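Local coordinates for putative lipoprotein LppA (Mycobacterium tuberculosis, PDB 2V7S), which is of unknown function but belongs to a lipoprotein family confined to pathogenic mycobacteria and is probably held at the cell membrane through a lipid group, at residues A[105-109]-A[110-114]; A[141-145]-A[146-150]. One frame throughout, in Å; residues are numbered along the deposited sequence.

Contact 1 (A[105-109]-A[110-114]); sequences DKLTA and DIARR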
# COMPACT_ATOMS: atom_id res chain seq x y z
N ASP A 105 -1.74 9.41 6.98
CA ASP A 105 -1.59 7.99 7.29
C ASP A 105 -0.83 7.24 6.19
O ASP A 105 0.02 6.41 6.47
CB ASP A 105 -2.99 7.37 7.49
CG ASP A 105 -3.67 7.84 8.80
OD1 ASP A 105 -2.98 8.46 9.66
OD2 ASP A 105 -4.91 7.59 8.99
N LYS A 106 -1.11 7.59 4.93
CA LYS A 106 -0.68 6.72 3.82
C LYS A 106 0.00 7.44 2.65
O LYS A 106 0.32 6.82 1.64
CB LYS A 106 -1.87 5.87 3.32
CG LYS A 106 -2.34 4.81 4.32
CD LYS A 106 -1.30 3.70 4.47
CE LYS A 106 -1.58 2.84 5.70
NZ LYS A 106 -0.37 2.03 6.07
N LEU A 107 0.24 8.73 2.81
CA LEU A 107 0.93 9.51 1.80
C LEU A 107 2.06 10.25 2.47
O LEU A 107 1.90 10.69 3.62
CB LEU A 107 -0.03 10.51 1.15
CG LEU A 107 -1.03 9.92 0.15
CD1 LEU A 107 -2.01 10.97 -0.34
CD2 LEU A 107 -0.32 9.27 -1.02
N THR A 108 3.19 10.39 1.78
CA THR A 108 4.30 11.17 2.30
C THR A 108 4.08 12.69 2.29
O THR A 108 3.20 13.23 1.57
CB THR A 108 5.63 10.81 1.60
OG1 THR A 108 5.57 11.14 0.21
CG2 THR A 108 5.94 9.33 1.78
N ALA A 109 4.87 13.37 3.11
CA ALA A 109 4.70 14.80 3.38
C ALA A 109 5.01 15.70 2.19
O ALA A 109 4.70 16.88 2.22
CB ALA A 109 5.57 15.21 4.55
N ASP A 110 5.62 15.15 1.14
CA ASP A 110 5.83 15.91 -0.10
C ASP A 110 4.61 15.85 -1.04
O ASP A 110 4.56 16.50 -2.11
CB ASP A 110 7.05 15.37 -0.84
CG ASP A 110 6.88 13.92 -1.24
OD1 ASP A 110 6.52 13.09 -0.36
OD2 ASP A 110 7.10 13.61 -2.44
N ILE A 111 3.64 15.04 -0.66
CA ILE A 111 2.43 14.84 -1.45
C ILE A 111 1.18 15.40 -0.79
O ILE A 111 0.39 16.08 -1.43
CB ILE A 111 2.22 13.33 -1.74
CG1 ILE A 111 3.39 12.80 -2.57
CG2 ILE A 111 0.89 13.08 -2.45
CD1 ILE A 111 3.60 11.30 -2.48
N ALA A 112 0.96 15.03 0.48
CA ALA A 112 -0.24 15.42 1.20
C ALA A 112 0.11 15.59 2.68
O ALA A 112 1.05 14.97 3.16
CB ALA A 112 -1.31 14.40 1.05
N ARG A 113 -0.62 16.47 3.37
CA ARG A 113 -0.44 16.69 4.83
C ARG A 113 -1.81 16.95 5.42
O ARG A 113 -2.75 17.31 4.70
CB ARG A 113 0.47 17.89 5.11
CG ARG A 113 1.92 17.67 4.70
CD ARG A 113 2.76 18.94 4.81
NE ARG A 113 4.00 18.79 4.07
CZ ARG A 113 5.11 19.48 4.28
NH1 ARG A 113 5.16 20.40 5.25
NH2 ARG A 113 6.19 19.24 3.54
N ARG A 114 -1.89 16.79 6.75
CA ARG A 114 -3.08 17.11 7.50
C ARG A 114 -2.85 18.51 8.09
O ARG A 114 -1.82 18.73 8.79
CB ARG A 114 -3.26 16.07 8.63
CG ARG A 114 -3.54 14.62 8.13
CD ARG A 114 -3.68 13.67 9.35
NE ARG A 114 -4.91 13.92 10.14
CZ ARG A 114 -5.04 13.67 11.46
NH1 ARG A 114 -4.02 13.17 12.16
NH2 ARG A 114 -6.18 13.94 12.09
O HOH W 1 -2.06 10.93 10.54
O HOH W 2 2.11 13.23 4.91

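Contact 2 (A[141-145]-A[146-150]); sequences EAAKY and GATTE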
# COMPACT_ATOMS: atom_id res chain seq x y z
N GLU A 141 -19.11 23.05 16.56
CA GLU A 141 -18.33 23.42 15.37
C GLU A 141 -17.69 22.20 14.75
O GLU A 141 -17.70 22.05 13.51
CB GLU A 141 -17.28 24.50 15.69
CG GLU A 141 -17.89 25.81 16.28
CD GLU A 141 -18.78 26.60 15.31
OE1 GLU A 141 -18.66 26.43 14.09
OE2 GLU A 141 -19.59 27.44 15.78
N ALA A 142 -17.17 21.30 15.58
CA ALA A 142 -16.59 20.04 15.07
C ALA A 142 -17.60 19.23 14.26
O ALA A 142 -17.23 18.62 13.25
CB ALA A 142 -16.03 19.19 16.21
N ALA A 143 -18.87 19.23 14.68
CA ALA A 143 -19.89 18.44 13.99
C ALA A 143 -20.03 18.89 12.53
O ALA A 143 -20.38 18.08 11.65
CB ALA A 143 -21.24 18.51 14.71
N LYS A 144 -19.73 20.16 12.26
CA LYS A 144 -19.91 20.70 10.90
C LYS A 144 -18.89 20.08 9.96
O LYS A 144 -19.04 20.13 8.74
CB LYS A 144 -19.74 22.23 10.87
CG LYS A 144 -20.80 23.06 11.60
CD LYS A 144 -20.26 24.51 11.73
CE LYS A 144 -21.26 25.49 12.34
NZ LYS A 144 -20.66 26.86 12.44
N TYR A 145 -17.80 19.55 10.55
CA TYR A 145 -16.72 18.87 9.83
C TYR A 145 -16.83 17.31 9.83
O TYR A 145 -15.96 16.61 9.29
CB TYR A 145 -15.36 19.32 10.39
CG TYR A 145 -15.03 20.74 9.99
CD1 TYR A 145 -15.44 21.82 10.78
CD2 TYR A 145 -14.31 21.01 8.82
CE1 TYR A 145 -15.18 23.13 10.41
CE2 TYR A 145 -13.99 22.32 8.45
CZ TYR A 145 -14.43 23.37 9.25
OH TYR A 145 -14.17 24.66 8.89
N GLY A 146 -17.92 16.80 10.43
CA GLY A 146 -18.11 15.37 10.62
C GLY A 146 -17.34 14.74 11.78
O GLY A 146 -17.25 13.52 11.89
N ALA A 147 -16.79 15.58 12.66
CA ALA A 147 -16.15 15.11 13.87
C ALA A 147 -17.18 15.05 15.02
O ALA A 147 -17.60 16.09 15.54
CB ALA A 147 -14.94 16.00 14.20
N THR A 148 -17.60 13.84 15.38
CA THR A 148 -18.66 13.67 16.39
C THR A 148 -18.36 12.59 17.44
O THR A 148 -19.19 12.30 18.31
CB THR A 148 -20.04 13.36 15.71
OG1 THR A 148 -19.92 12.21 14.88
CG2 THR A 148 -20.49 14.55 14.81
N THR A 149 -17.19 11.96 17.37
CA THR A 149 -16.87 10.91 18.33
C THR A 149 -16.11 11.59 19.47
O THR A 149 -15.01 12.11 19.26
CB THR A 149 -16.04 9.78 17.67
OG1 THR A 149 -16.73 9.31 16.50
CG2 THR A 149 -15.82 8.59 18.66
N GLU A 150 -16.69 11.55 20.67
CA GLU A 150 -16.24 12.36 21.80
C GLU A 150 -15.37 11.54 22.72
O GLU A 150 -15.58 10.33 22.83
CB GLU A 150 -17.44 12.86 22.62
CG GLU A 150 -18.19 14.04 22.03
CD GLU A 150 -19.13 14.68 23.03
OE1 GLU A 150 -19.63 13.97 23.92
OE2 GLU A 150 -19.36 15.91 22.95

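Contact 1 (A[105-109]-A[110-114])
Residues 107-109 fold back against Ile111, Ala112 and Arg113 in the hairpin loop that joins strands 102-103 and 112-114, neighbours in a small antiparallel sheet. At the start of the loop Asp105 and Arg114 are linked through a water, which donates to Asp105 OD1 at 2.8 Å and weakly accepts from Arg114 NH1. The backbone N atoms of Asp105 and Lys106 are taken by Asp36 and Ser38 of the second subunit, so the loop is also part of the dimer contact. With CG anti to its carbonyl carbon (chi1 -75°), Leu107 carries CD1 over the far arm of the loop, 3.8 Å from Ala112 CB, while its side chain crosses that of Ile111 at about a right angle. Helix 37-53 of the same chain packs on Leu107 and Ile111, and Ala112 touches both Cys104 and Cys187, which are joined by a disulfide. A second water donates to Leu107 O and to Ala112 O, bridging the base of the turn. Thr108 O accepts twice: from Ile111 N at 2.9 Å, tilted above the carbonyl plane, and from Ala112 N at 3.1 Å, nearly in line with the C=O bond. The first bond closes a beta turn whose backbone angles at Ala109 and Asp110 fit type I; the second adds an overlapping alpha-turn. Ala109 O is gripped side-on by the guanidinium of Arg113, whose chain is extended from CG to NE: NE approaches in the carbonyl plane on a lone pair at 2.7 Å, and NH2 reaches the same oxygen from above that plane at 3.1 Å.

Contact 2 (A[141-145]-A[146-150])
The methyl groups of Ala142 and Ala147 touch, CB to CB 3.9 Å, and beside them the CG2 branch of Thr148 lies 4.0 Å from Ala143 CB. Thr148 holds CG2 beside its backbone N and OG1 between that N and the carbonyl carbon (chi1 57°), which presents the methyl rather than the hydroxyl to Ala143. Phe171 of strand 169-175 packs against both Ala142 and Ala147, extending the apolar patch into the sheet. The backbone beneath these pairs is a Schellman motif ending helix 128-143. Ala147 N donates to Ala142 O at 3.1 Å and Gly146 N to Ala143 O at 3.0 Å, while Gly146, the first residue to leave helical angles, takes the positive phi (79°) that turns the chain out of the helix. Ala142 O also accepts from Tyr145 N, which arrives from the opposite face of the carbonyl plane to Ala147 N. Tyr145 turns its ring edge toward Glu141 O, in the ring plane, CD1 to that oxygen 3.6 Å; its hydroxyl is hydrogen-bonded to Thr69 on helix 59-80. Lys144, its chain extended beyond CB, brings NZ to the syn side of Glu141 OE1, a 2.6 Å salt bridge tilted 24° from the carboxylate plane. Glu141 OE2 pairs with Arg76, so the carboxylate is shared between two positive charges.

In the fold
Contact 1 precedes contact 2 along the chain, with strand 120-122 and most of helix 128-143 between them. Their centres are 23 Å apart and their nearest atoms about 9 Å, so they do not touch. Each belongs to a different sheet: 105-114 leads into the middle strand of the three-stranded sheet, whereas 141-150 delivers the chain to 149-151, an outermost strand of the six-stranded one. The turn between strands 160-166 and 169-175 links them, since Arg114 NH2 bonds to Gly168 O and Asn167 ND2 to Tyr145 O. Contact 1 also meets the second subunit; no other chain of the assembly touches contact 2.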